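Local coordinates for protein mannan endo-1,4-beta-mannosidase (Cryptopygus antarcticus, PDB 4OOU) that hydrolyses internal beta-1,4-mannosidic linkages in mannans, galactomannans and glucomannans, releasing mainly short manno-oligosaccharides of two to four sugars, at residues A[43-48]-A[340-345]; A[79-84]-A[128-133]; A[315-320]-A[347-352]; A[73-78]-A[355-360]; A[311-316]-A[336-341]. One frame throughout, in Å; residues are numbered along the deposited sequence.

In the fold
All five contacts belong to one (beta/alpha)8 TIM barrel. Interactions 2 and 5 pair neighbouring parallel strands of the barrel sheet, their centres about 14 Å apart; they meet at the salt bridge between R81 and the probable nucleophile E312. Interaction 1 joins the loops after strands 35-43 and 337-340 and touches both, sharing T340 and W341 with interaction 5. Interaction 3 ties the loops beyond strands 308-313 and 337-340 by a disulfide. Interaction 4 packs helix 353-361 on the end of helix 58-74. Interactions 1 and 4 join early and late parts of the chain, the first beside the substrate site; interaction 2 lies within their span and closes before interactions 3 and 5 open.

Interaction 1: residues A[43-48]-A[340-345]; sequences NFAWRS and TWQFNS
T340 O receives two N-H groups from N43, one from the backbone N at 2.8 Å and one from the side-chain ND2, which comes from above the carbonyl plane. With its CG beside the backbone N (chi1 -75°), the N43 side chain folds back to the carbonyl its own main chain uses, and the oxygen lies in the amide plane with an N-H...O angle of 164°. The N43 side chain crosses that of W341 at about a right angle, its CG 3.5 Å from W341 CE3. Further along, F343 N bonds to N43 O at 2.8 Å and N344 N to F44 O at 2.9 Å. N344 ND2 then donates to W46 O at 3.0 Å while hanging over one face of the W46 indole near its rim; N344 OD1 is held by G346 N. The two indoles meet obliquely, planes 70° apart, with W46 CZ3 3.6 Å from CH2 of W341, and A45 CB lies at the same W341 atom, also at 3.6 Å. Both segments contain a cis peptide, before A45 and before Q342; one after the tryptophan just beyond the last barrel strand is familiar from family 5 glycosidases. W341 binds substrate, so this packing borders the substrate site. N43 is fixed further by R81 NH1 at its OD1 and G311 O at its ND2. The contact bridges the loops after strands 35-43 and 337-340, with strand 79-86 against F44 and A45, and helix 58-74 against F44, F343 and N344.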
# COMPACT_ATOMS: atom_id res chain seq x y z
N ASN A 43 3.41 -8.49 -3.61
CA ASN A 43 2.14 -8.50 -2.92
C ASN A 43 1.76 -9.95 -2.64
O ASN A 43 1.88 -10.78 -3.53
CB ASN A 43 1.06 -7.96 -3.83
CG ASN A 43 1.12 -6.49 -3.97
OD1 ASN A 43 0.44 -5.78 -3.24
ND2 ASN A 43 1.89 -6.01 -4.95
N PHE A 44 1.26 -10.25 -1.43
CA PHE A 44 0.80 -11.61 -1.17
C PHE A 44 -0.42 -11.91 -2.02
O PHE A 44 -0.41 -12.93 -2.76
CB PHE A 44 0.59 -11.93 0.31
CG PHE A 44 1.88 -12.18 1.09
CD1 PHE A 44 3.07 -12.58 0.46
CD2 PHE A 44 1.89 -12.04 2.48
CE1 PHE A 44 4.23 -12.80 1.20
CE2 PHE A 44 3.05 -12.28 3.22
CZ PHE A 44 4.22 -12.65 2.57
N ALA A 45 -1.46 -11.08 -1.97
CA ALA A 45 -1.72 -10.00 -1.00
C ALA A 45 -2.57 -10.56 0.13
O ALA A 45 -2.92 -9.85 1.07
CB ALA A 45 -2.47 -8.85 -1.68
N TRP A 46 -2.97 -11.83 -0.01
CA TRP A 46 -3.68 -12.55 1.03
C TRP A 46 -3.46 -14.05 0.84
O TRP A 46 -2.84 -14.49 -0.11
CB TRP A 46 -5.15 -12.18 1.01
CG TRP A 46 -5.79 -12.46 -0.30
CD1 TRP A 46 -6.24 -13.67 -0.74
CD2 TRP A 46 -6.01 -11.53 -1.36
NE1 TRP A 46 -6.75 -13.55 -2.01
CE2 TRP A 46 -6.63 -12.24 -2.42
CE3 TRP A 46 -5.76 -10.16 -1.53
CZ2 TRP A 46 -6.99 -11.63 -3.63
CZ3 TRP A 46 -6.15 -9.55 -2.74
CH2 TRP A 46 -6.76 -10.30 -3.77
N ARG A 47 -3.93 -14.83 1.79
CA ARG A 47 -4.03 -16.27 1.61
C ARG A 47 -5.53 -16.54 1.53
O ARG A 47 -6.04 -17.06 0.54
CB ARG A 47 -3.32 -16.96 2.78
CG ARG A 47 -3.70 -18.40 3.06
CD ARG A 47 -3.46 -19.33 1.89
NE ARG A 47 -3.35 -20.77 2.23
CZ ARG A 47 -3.97 -21.44 3.22
NH1 ARG A 47 -4.83 -20.88 4.09
NH2 ARG A 47 -3.71 -22.73 3.35
N SER A 48 -6.23 -16.11 2.57
CA SER A 48 -7.67 -16.01 2.59
C SER A 48 -8.16 -14.54 2.62
O SER A 48 -7.83 -13.79 3.56
CB SER A 48 -8.20 -16.76 3.80
OG SER A 48 -7.79 -18.10 3.76
N THR A 340 5.45 -7.15 -7.15
CA THR A 340 4.69 -7.92 -8.13
C THR A 340 3.33 -8.25 -7.57
O THR A 340 3.11 -8.15 -6.36
CB THR A 340 5.41 -9.24 -8.52
OG1 THR A 340 5.82 -9.96 -7.33
CG2 THR A 340 6.64 -8.95 -9.37
N TRP A 341 2.42 -8.62 -8.46
CA TRP A 341 1.11 -9.07 -8.08
C TRP A 341 0.87 -10.48 -8.69
O TRP A 341 1.04 -10.62 -9.88
CB TRP A 341 0.04 -8.10 -8.60
CG TRP A 341 -1.33 -8.51 -8.16
CD1 TRP A 341 -2.14 -9.40 -8.78
CD2 TRP A 341 -2.00 -8.13 -6.95
NE1 TRP A 341 -3.28 -9.60 -8.04
CE2 TRP A 341 -3.23 -8.82 -6.92
CE3 TRP A 341 -1.70 -7.25 -5.90
CZ2 TRP A 341 -4.15 -8.66 -5.89
CZ3 TRP A 341 -2.61 -7.10 -4.88
CH2 TRP A 341 -3.83 -7.80 -4.88
N GLN A 342 0.55 -11.52 -7.91
CA GLN A 342 0.66 -11.56 -6.43
C GLN A 342 1.02 -12.99 -6.07
O GLN A 342 0.85 -13.90 -6.90
CB GLN A 342 -0.66 -11.21 -5.76
CG GLN A 342 -1.71 -12.29 -5.94
CD GLN A 342 -3.10 -11.93 -5.45
OE1 GLN A 342 -4.11 -12.30 -6.07
NE2 GLN A 342 -3.18 -11.23 -4.32
N PHE A 343 1.48 -13.20 -4.85
CA PHE A 343 2.16 -14.46 -4.54
C PHE A 343 1.23 -15.67 -4.55
O PHE A 343 1.59 -16.74 -5.03
CB PHE A 343 2.92 -14.38 -3.23
CG PHE A 343 4.28 -15.00 -3.29
CD1 PHE A 343 5.22 -14.52 -4.19
CD2 PHE A 343 4.61 -16.08 -2.47
CE1 PHE A 343 6.48 -15.10 -4.26
CE2 PHE A 343 5.86 -16.67 -2.54
CZ PHE A 343 6.80 -16.18 -3.44
N ASN A 344 0.02 -15.50 -4.04
CA ASN A 344 -0.94 -16.61 -4.08
C ASN A 344 -1.42 -17.01 -5.50
O ASN A 344 -2.20 -17.97 -5.64
CB ASN A 344 -2.13 -16.27 -3.21
CG ASN A 344 -3.00 -15.22 -3.83
OD1 ASN A 344 -3.12 -15.16 -5.05
ND2 ASN A 344 -3.63 -14.40 -3.00
N SER A 345 -1.01 -16.24 -6.53
CA SER A 345 -1.06 -16.63 -7.94
C SER A 345 -2.47 -16.56 -8.53
O SER A 345 -2.70 -17.00 -9.65
CB SER A 345 -0.46 -18.03 -8.19
OG SER A 345 0.94 -18.05 -7.94

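Interaction 2: residues A[79-84]-A[128-133]; sequences TARVWV and ILVLFN
R81, V82 and W83 run parallel to I128, L129 and V130, the strand axes 4.8 Å apart at closest and inclined by 22°, as adjacent strands of the TIM barrel. Four backbone bonds stitch them: I128 N to A80 O, V82 N to I128 O, V130 N to V82 O and V84 N to V130 O. On the face bearing V82 and L129 the two side chains lie side by side, V82 CG1 3.6 Å from L129 CD2, and V84 CG2 comes within 4.2 Å of L129 CB. The other face carries R81, W83, I128 and V130 toward the barrel interior. R81 reaches inward as a chain extended from CG to NE, its CG anti to N (chi1 -173°); its polar end forms salt bridges with E177 and the probable nucleophile E312 and a hydrogen bond with the substrate-binding N180. R81 NH1 also stands at the edge of the W83 indole, in its plane. W83 binds substrate; the benzene end of its ring meets the amide group of N133 obliquely, planes 55° apart, with W83 CZ3 3.5 Å from N133 CG.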
# COMPACT_ATOMS: atom_id res chain seq x y z
N THR A 79 10.39 -6.99 0.99
CA THR A 79 9.13 -6.37 1.29
C THR A 79 7.98 -7.26 0.86
O THR A 79 8.03 -7.87 -0.19
CB THR A 79 9.03 -4.99 0.58
OG1 THR A 79 9.95 -4.08 1.19
CG2 THR A 79 7.63 -4.39 0.68
N ALA A 80 6.93 -7.29 1.67
CA ALA A 80 5.66 -7.90 1.31
C ALA A 80 4.51 -6.95 1.64
O ALA A 80 4.43 -6.41 2.74
CB ALA A 80 5.48 -9.21 2.05
N ARG A 81 3.63 -6.73 0.66
CA ARG A 81 2.40 -5.94 0.87
C ARG A 81 1.26 -6.95 1.11
O ARG A 81 1.06 -7.92 0.34
CB ARG A 81 2.13 -5.10 -0.36
CG ARG A 81 1.00 -4.09 -0.30
CD ARG A 81 0.89 -3.41 -1.65
NE ARG A 81 -0.17 -2.43 -1.73
CZ ARG A 81 -1.24 -2.50 -2.52
NH1 ARG A 81 -1.45 -3.55 -3.33
NH2 ARG A 81 -2.11 -1.49 -2.52
N VAL A 82 0.54 -6.74 2.21
CA VAL A 82 -0.44 -7.71 2.65
C VAL A 82 -1.65 -7.02 3.24
O VAL A 82 -1.51 -6.05 3.96
CB VAL A 82 0.19 -8.70 3.64
CG1 VAL A 82 0.92 -7.97 4.74
CG2 VAL A 82 -0.86 -9.66 4.22
N TRP A 83 -2.82 -7.54 2.89
CA TRP A 83 -4.10 -6.87 3.10
C TRP A 83 -4.74 -7.30 4.42
O TRP A 83 -4.63 -8.47 4.81
CB TRP A 83 -5.02 -7.19 1.92
CG TRP A 83 -4.66 -6.53 0.60
CD1 TRP A 83 -3.43 -6.11 0.18
CD2 TRP A 83 -5.55 -6.24 -0.46
NE1 TRP A 83 -3.51 -5.55 -1.06
CE2 TRP A 83 -4.81 -5.63 -1.48
CE3 TRP A 83 -6.92 -6.43 -0.65
CZ2 TRP A 83 -5.38 -5.20 -2.65
CZ3 TRP A 83 -7.49 -6.00 -1.81
CH2 TRP A 83 -6.73 -5.39 -2.80
N VAL A 84 -5.40 -6.37 5.11
CA VAL A 84 -5.97 -6.61 6.45
C VAL A 84 -7.51 -6.54 6.56
O VAL A 84 -8.17 -7.59 6.54
CB VAL A 84 -5.31 -5.70 7.54
CG1 VAL A 84 -5.67 -6.22 8.94
CG2 VAL A 84 -3.80 -5.68 7.37
N ILE A 128 4.08 -4.09 4.38
CA ILE A 128 3.18 -2.98 4.21
C ILE A 128 1.81 -3.56 4.49
O ILE A 128 1.39 -4.55 3.89
CB ILE A 128 3.25 -2.36 2.82
CG1 ILE A 128 4.60 -1.67 2.60
CG2 ILE A 128 2.10 -1.36 2.63
CD1 ILE A 128 4.89 -1.37 1.14
N LEU A 129 1.13 -2.97 5.46
CA LEU A 129 -0.17 -3.45 5.84
C LEU A 129 -1.18 -2.57 5.15
O LEU A 129 -1.15 -1.37 5.35
CB LEU A 129 -0.32 -3.32 7.35
CG LEU A 129 0.67 -4.23 8.07
CD1 LEU A 129 0.33 -4.36 9.55
CD2 LEU A 129 0.75 -5.60 7.41
N VAL A 130 -2.06 -3.15 4.33
CA VAL A 130 -3.09 -2.32 3.69
C VAL A 130 -4.42 -2.49 4.39
O VAL A 130 -4.93 -3.61 4.54
CB VAL A 130 -3.12 -2.42 2.13
CG1 VAL A 130 -2.70 -3.75 1.66
CG2 VAL A 130 -4.49 -2.07 1.55
N LEU A 131 -4.96 -1.36 4.84
CA LEU A 131 -6.11 -1.34 5.73
C LEU A 131 -7.38 -1.78 5.04
O LEU A 131 -7.91 -2.83 5.36
CB LEU A 131 -6.27 0.06 6.34
CG LEU A 131 -5.80 0.21 7.79
CD1 LEU A 131 -4.65 -0.69 8.12
CD2 LEU A 131 -5.44 1.65 8.08
N PHE A 132 -7.86 -0.99 4.08
CA PHE A 132 -9.08 -1.32 3.35
C PHE A 132 -8.90 -1.43 1.86
O PHE A 132 -8.02 -0.82 1.27
CB PHE A 132 -10.14 -0.26 3.57
CG PHE A 132 -10.52 -0.08 5.01
CD1 PHE A 132 -11.46 -0.89 5.59
CD2 PHE A 132 -9.96 0.93 5.76
CE1 PHE A 132 -11.82 -0.71 6.93
CE2 PHE A 132 -10.33 1.14 7.08
CZ PHE A 132 -11.24 0.31 7.67
N ASN A 133 -9.79 -2.16 1.25
CA ASN A 133 -9.87 -2.16 -0.22
C ASN A 133 -10.74 -1.01 -0.69
O ASN A 133 -11.75 -0.77 -0.08
CB ASN A 133 -10.47 -3.46 -0.67
CG ASN A 133 -10.16 -3.80 -2.11
OD1 ASN A 133 -10.76 -4.74 -2.66
ND2 ASN A 133 -9.20 -3.10 -2.74

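Interaction 3: residues A[315-320]-A[347-352]; sequences SVCSQN and GDCSDT
S315 N donates to D351 OD2 at 2.8 Å, using the syn lone pair of that oxygen. The other oxygen, OD1, is gripped by two weak bonds, from S315 OG at 3.0 Å and from V316 N at 3.3 Å, so both oxygens of the carboxylate are tied to the start of the 315-320 loop. D351 CG sits beside its own backbone N (chi1 -74°), which swings the group across to S315. V316 passes alongside in the opposite direction: its CB lies 3.6 Å from D351 OD1, and its CG1 lies 3.7 Å from S350 O. Beyond V316 the link becomes covalent. C317 SG and C349 SG form a disulfide of 2.0 Å with a left-handed twist (chi3 -86°), close to the relaxed right angle. Both sulfurs stand anti to the carbonyl carbon of their own residue, and the bridge lies at the surface near Y282. S350 OG donates to D351 O at 3.0 Å, in the carbonyl plane on a lone pair, and in turn accepts from Q342 N. Residues 346-350 are thought to help stabilise the transition state, and D348 binds substrate; the disulfide and the D351 bonds probably help to restrain this loop bordering the cleft. The two segments follow strands 308-313 and 337-340 at the C-terminal ends of the barrel strands and lead into helices 323-332 and 353-361; S315 touches I323 of the first helix and N355 of the second, while D351 lies against Q356.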
# COMPACT_ATOMS: atom_id res chain seq x y z
N SER A 315 4.46 -9.33 -14.78
CA SER A 315 5.11 -9.74 -16.07
C SER A 315 4.10 -10.00 -17.13
O SER A 315 4.28 -9.66 -18.28
CB SER A 315 5.86 -11.08 -15.95
OG SER A 315 6.47 -11.25 -14.70
N VAL A 316 3.04 -10.64 -16.69
CA VAL A 316 2.06 -11.25 -17.52
C VAL A 316 0.99 -10.21 -17.98
O VAL A 316 0.17 -10.51 -18.87
CB VAL A 316 1.54 -12.48 -16.75
CG1 VAL A 316 0.50 -12.07 -15.72
CG2 VAL A 316 1.03 -13.56 -17.70
N CYS A 317 1.01 -9.01 -17.38
CA CYS A 317 0.39 -7.82 -17.96
C CYS A 317 1.40 -6.71 -18.05
O CYS A 317 1.38 -5.73 -17.30
CB CYS A 317 -0.84 -7.42 -17.17
SG CYS A 317 -1.96 -8.82 -17.20
N SER A 318 2.32 -6.88 -18.99
CA SER A 318 3.37 -5.95 -19.22
C SER A 318 3.53 -5.87 -20.71
O SER A 318 2.62 -6.26 -21.45
CB SER A 318 4.64 -6.49 -18.55
OG SER A 318 5.00 -7.77 -19.03
N GLN A 319 4.68 -5.38 -21.17
CA GLN A 319 5.04 -5.44 -22.62
C GLN A 319 6.14 -6.48 -22.94
O GLN A 319 7.03 -6.24 -23.74
CB GLN A 319 5.42 -4.04 -23.11
CG GLN A 319 4.22 -3.22 -23.58
CD GLN A 319 4.65 -1.87 -24.08
OE1 GLN A 319 5.84 -1.65 -24.29
NE2 GLN A 319 3.71 -0.95 -24.25
N ASN A 320 6.03 -7.64 -22.30
CA ASN A 320 7.08 -8.68 -22.32
C ASN A 320 8.52 -8.29 -22.03
O ASN A 320 9.42 -8.99 -22.44
CB ASN A 320 7.06 -9.48 -23.63
CG ASN A 320 6.38 -10.79 -23.44
OD1 ASN A 320 5.14 -10.84 -23.46
ND2 ASN A 320 7.15 -11.85 -23.19
N GLY A 347 -6.13 -14.85 -9.78
CA GLY A 347 -6.89 -13.77 -10.36
C GLY A 347 -6.30 -13.22 -11.65
O GLY A 347 -5.35 -13.77 -12.23
N ASP A 348 -6.86 -12.10 -12.09
CA ASP A 348 -6.43 -11.49 -13.31
C ASP A 348 -5.12 -10.76 -13.08
O ASP A 348 -4.88 -10.16 -12.02
CB ASP A 348 -7.54 -10.60 -13.84
CG ASP A 348 -8.85 -11.37 -14.01
OD1 ASP A 348 -8.77 -12.60 -14.30
OD2 ASP A 348 -9.93 -10.78 -13.81
N CYS A 349 -4.25 -10.88 -14.09
CA CYS A 349 -2.95 -10.24 -14.12
C CYS A 349 -2.17 -10.56 -12.85
O CYS A 349 -1.84 -9.66 -12.10
CB CYS A 349 -3.07 -8.72 -14.37
SG CYS A 349 -3.53 -8.28 -16.09
N SER A 350 -1.95 -11.85 -12.62
CA SER A 350 -1.09 -12.31 -11.53
C SER A 350 0.00 -13.20 -12.04
O SER A 350 -0.24 -14.14 -12.80
CB SER A 350 -1.85 -13.10 -10.46
OG SER A 350 -0.95 -13.66 -9.50
N ASP A 351 1.21 -12.91 -11.60
CA ASP A 351 2.33 -13.76 -11.91
C ASP A 351 2.30 -15.03 -11.08
O ASP A 351 1.53 -15.19 -10.11
CB ASP A 351 3.66 -13.03 -11.70
CG ASP A 351 3.94 -12.00 -12.79
OD1 ASP A 351 3.80 -12.34 -14.00
OD2 ASP A 351 4.34 -10.88 -12.43
N THR A 352 3.15 -15.93 -11.52
CA THR A 352 3.48 -17.17 -10.86
C THR A 352 4.27 -16.86 -9.60
O THR A 352 5.17 -16.05 -9.68
CB THR A 352 4.33 -17.90 -11.88
OG1 THR A 352 3.46 -18.68 -12.69
CG2 THR A 352 5.30 -18.77 -11.30

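Interaction 4: residues A[73-78]-A[355-360]; sequences KASGGN and NQMYGM
M357 is the first residue of helix 353-361 to meet the 73-78 segment, laying CB and CG against S75 OG, with CG at 3.3 Å. The end of its side chain leads away, touching K71 and F343; a bend at chi3 (-94°) turns CE, while SD of M357 stays 3.7 Å from S75 OG. That hydroxyl is directed elsewhere for its hydrogen bond, to K71 O one turn back in helix 58-74, so the methionine covers it with carbon. M357 also presents its carbonyl, O lying 3.5 Å from S75 CB. The segment facing it is a helix terminus: S75 has left helical geometry, and G76, with positive phi, is the C-prime residue of a Schellman motif in which G77 N reaches V72 O and G76 N reaches K73 O. Such an ending turns the chain out of a barrel helix toward the strand beginning at T79. One turn beyond M357, M360 directs its CB toward this ending. That CB lies 3.8 Å from S75 CB; M360 SD lies 3.7 Å from G77 CA, and a bend at chi3 (-71°) turns CE back toward S75 CB. M360 also touches V42 of strand 35-43 and V72 of helix 58-74. M360 O accepts a hydrogen bond from a water at 2.9 Å, and the same water donates to G76 O.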
# COMPACT_ATOMS: atom_id res chain seq x y z
N LYS A 73 12.82 -13.68 1.46
CA LYS A 73 14.26 -13.56 1.88
C LYS A 73 15.08 -14.44 0.93
O LYS A 73 16.02 -13.96 0.31
CB LYS A 73 14.53 -13.92 3.35
N ALA A 74 14.65 -15.68 0.73
CA ALA A 74 15.38 -16.59 -0.17
C ALA A 74 15.71 -15.93 -1.53
O ALA A 74 16.81 -16.10 -2.09
CB ALA A 74 14.58 -17.88 -0.40
N SER A 75 14.77 -15.14 -2.06
CA SER A 75 14.96 -14.57 -3.40
C SER A 75 15.63 -13.22 -3.39
O SER A 75 15.62 -12.52 -4.40
CB SER A 75 13.64 -14.47 -4.15
OG SER A 75 12.82 -15.61 -3.96
N GLY A 76 16.21 -12.83 -2.26
CA GLY A 76 16.82 -11.50 -2.11
C GLY A 76 15.85 -10.33 -2.13
O GLY A 76 16.28 -9.19 -2.36
N GLY A 77 14.56 -10.59 -1.94
CA GLY A 77 13.53 -9.52 -1.82
C GLY A 77 13.49 -9.00 -0.38
O GLY A 77 14.10 -9.58 0.52
N ASN A 78 12.77 -7.91 -0.16
CA ASN A 78 12.80 -7.28 1.18
C ASN A 78 11.50 -6.68 1.66
O ASN A 78 11.50 -5.94 2.61
CB ASN A 78 13.89 -6.21 1.21
CG ASN A 78 13.52 -4.98 0.43
OD1 ASN A 78 12.45 -4.90 -0.18
ND2 ASN A 78 14.40 -3.99 0.43
N ASN A 355 8.15 -17.15 -10.79
CA ASN A 355 8.97 -16.23 -11.48
C ASN A 355 8.86 -14.86 -10.81
O ASN A 355 9.75 -14.04 -10.91
CB ASN A 355 8.80 -16.35 -13.03
CG ASN A 355 7.86 -15.33 -13.62
OD1 ASN A 355 8.24 -14.63 -14.52
ND2 ASN A 355 6.64 -15.31 -13.19
N GLN A 356 7.83 -14.64 -10.01
CA GLN A 356 8.00 -13.60 -8.98
C GLN A 356 9.28 -13.78 -8.16
O GLN A 356 9.94 -12.78 -7.86
CB GLN A 356 6.81 -13.51 -8.06
CG GLN A 356 5.65 -12.84 -8.75
CD GLN A 356 4.46 -12.74 -7.86
OE1 GLN A 356 4.36 -11.82 -7.04
NE2 GLN A 356 3.55 -13.69 -8.00
N MET A 357 9.66 -15.03 -7.83
CA MET A 357 10.95 -15.25 -7.13
C MET A 357 12.14 -14.98 -8.06
O MET A 357 13.14 -14.39 -7.65
CB MET A 357 11.05 -16.66 -6.54
CG MET A 357 10.16 -16.90 -5.33
SD MET A 357 10.53 -18.47 -4.50
CE MET A 357 9.36 -19.58 -5.26
N TYR A 358 12.01 -15.40 -9.32
CA TYR A 358 13.03 -15.15 -10.32
C TYR A 358 13.27 -13.65 -10.35
O TYR A 358 14.39 -13.20 -10.19
CB TYR A 358 12.60 -15.69 -11.71
CG TYR A 358 13.66 -15.64 -12.81
CD1 TYR A 358 14.99 -15.95 -12.56
CD2 TYR A 358 13.32 -15.33 -14.13
CE1 TYR A 358 15.95 -15.90 -13.57
CE2 TYR A 358 14.25 -15.28 -15.15
CZ TYR A 358 15.58 -15.57 -14.87
OH TYR A 358 16.52 -15.54 -15.89
N GLY A 359 12.19 -12.90 -10.53
CA GLY A 359 12.25 -11.45 -10.54
C GLY A 359 13.05 -10.86 -9.40
O GLY A 359 13.98 -10.08 -9.64
N MET A 360 12.74 -11.22 -8.16
CA MET A 360 13.46 -10.61 -7.03
C MET A 360 14.97 -10.89 -7.09
O MET A 360 15.78 -10.04 -6.68
CB MET A 360 12.88 -11.06 -5.68
CG MET A 360 11.62 -10.32 -5.26
SD MET A 360 10.78 -10.99 -3.84
CE MET A 360 10.14 -12.50 -4.56
O HOH W 1 15.26 -7.86 -4.89

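Interaction 5: residues A[311-316]-A[336-341]; sequences GEFASV and NGALTW
G311 O, the first contact, lies 3.1 Å from L339 CB. E312 follows, its CA offering a C-H...O contact to L339 O, while its side chain, extended beyond CG (chi2 172°), runs beside W341 and points the same way. The carboxylate is tilted 31° from the indole plane, with OE1 over one face near the rim and CD 3.4 Å from W341 CE3. E312 is probably the catalytic nucleophile, and W341 binds substrate; OE1 bonds to Y282 OH, and OE2 forms the salt bridge with R81 and also bonds to a Tris molecule probably from the crystallisation liquor. The strand pairing at F313 is loose: its N bonds only weakly to L339 O, but its O accepts from W341 N at 2.8 Å. The F313 ring stands with T340 CA over one face and L339 N at its edge, in plane; CZ meets T340 CG2 at 3.5 Å, and CE1 meets A338 CB at 3.7 Å. A314 CB rests near W341 O. Strands 308-313 and 337-340 are joined through helix 323-332 as a beta-alpha-beta crossover of the barrel, that helix covering F313 and T340 with L326 and Y327, while strand 35-43 flanks the second strand.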
# COMPACT_ATOMS: atom_id res chain seq x y z
N GLY A 311 3.60 -0.14 -6.72
CA GLY A 311 3.00 -0.91 -5.62
C GLY A 311 2.50 -2.26 -6.06
O GLY A 311 2.53 -3.23 -5.27
N GLU A 312 2.06 -2.32 -7.30
CA GLU A 312 1.76 -3.58 -7.97
C GLU A 312 2.14 -3.54 -9.43
O GLU A 312 2.07 -2.50 -10.09
CB GLU A 312 0.28 -3.88 -7.94
CG GLU A 312 -0.45 -3.80 -6.61
CD GLU A 312 -1.95 -3.94 -6.81
OE1 GLU A 312 -2.38 -4.20 -7.97
OE2 GLU A 312 -2.70 -3.77 -5.83
N PHE A 313 2.54 -4.69 -9.96
CA PHE A 313 2.70 -4.87 -11.39
C PHE A 313 2.82 -6.37 -11.70
O PHE A 313 3.03 -7.16 -10.80
CB PHE A 313 3.94 -4.11 -11.88
CG PHE A 313 5.24 -4.78 -11.55
CD1 PHE A 313 5.87 -4.55 -10.34
CD2 PHE A 313 5.85 -5.62 -12.48
CE1 PHE A 313 7.07 -5.16 -10.04
CE2 PHE A 313 7.05 -6.23 -12.19
CZ PHE A 313 7.66 -6.00 -10.97
N ALA A 314 2.70 -6.77 -12.95
CA ALA A 314 2.91 -8.17 -13.27
C ALA A 314 3.46 -8.42 -14.68
O ALA A 314 2.97 -7.82 -15.63
CB ALA A 314 1.60 -8.93 -13.10
N SER A 315 4.46 -9.33 -14.78
CA SER A 315 5.11 -9.74 -16.07
C SER A 315 4.10 -10.00 -17.13
O SER A 315 4.28 -9.66 -18.28
CB SER A 315 5.86 -11.08 -15.95
OG SER A 315 6.47 -11.25 -14.70
N VAL A 316 3.04 -10.64 -16.69
CA VAL A 316 2.06 -11.25 -17.52
C VAL A 316 0.99 -10.21 -17.98
O VAL A 316 0.17 -10.51 -18.87
CB VAL A 316 1.54 -12.48 -16.75
CG1 VAL A 316 0.50 -12.07 -15.72
CG2 VAL A 316 1.03 -13.56 -17.70
N ASN A 336 11.46 4.02 -6.12
CA ASN A 336 11.88 3.63 -4.79
C ASN A 336 11.44 2.27 -4.35
O ASN A 336 11.82 1.83 -3.28
CB ASN A 336 11.43 4.68 -3.82
CG ASN A 336 12.03 5.99 -4.16
OD1 ASN A 336 13.17 6.26 -3.82
ND2 ASN A 336 11.30 6.79 -4.89
N GLY A 337 10.63 1.60 -5.17
CA GLY A 337 10.48 0.16 -5.04
C GLY A 337 9.66 -0.44 -6.17
O GLY A 337 9.13 0.30 -7.01
N ALA A 338 9.52 -1.77 -6.17
CA ALA A 338 8.67 -2.48 -7.15
C ALA A 338 8.19 -3.82 -6.62
O ALA A 338 8.99 -4.65 -6.17
CB ALA A 338 9.41 -2.70 -8.45
N LEU A 339 6.87 -4.03 -6.73
CA LEU A 339 6.18 -5.14 -6.04
C LEU A 339 5.26 -5.84 -7.00
O LEU A 339 4.37 -5.22 -7.58
CB LEU A 339 5.33 -4.58 -4.88
CG LEU A 339 5.83 -4.55 -3.44
CD1 LEU A 339 7.30 -4.23 -3.34
CD2 LEU A 339 5.04 -3.53 -2.65
N THR A 340 5.45 -7.15 -7.15
CA THR A 340 4.69 -7.92 -8.13
C THR A 340 3.33 -8.25 -7.57
O THR A 340 3.11 -8.15 -6.36
CB THR A 340 5.41 -9.24 -8.52
OG1 THR A 340 5.82 -9.96 -7.33
CG2 THR A 340 6.64 -8.95 -9.37
N TRP A 341 2.42 -8.62 -8.46
CA TRP A 341 1.11 -9.07 -8.08
C TRP A 341 0.87 -10.48 -8.69
O TRP A 341 1.04 -10.62 -9.88
CB TRP A 341 0.04 -8.10 -8.60
CG TRP A 341 -1.33 -8.51 -8.16
CD1 TRP A 341 -2.14 -9.40 -8.78
CD2 TRP A 341 -2.00 -8.13 -6.95
NE1 TRP A 341 -3.28 -9.60 -8.04
CE2 TRP A 341 -3.23 -8.82 -6.92
CE3 TRP A 341 -1.70 -7.25 -5.90
CZ2 TRP A 341 -4.15 -8.66 -5.89
CZ3 TRP A 341 -2.61 -7.10 -4.88
CH2 TRP A 341 -3.83 -7.80 -4.88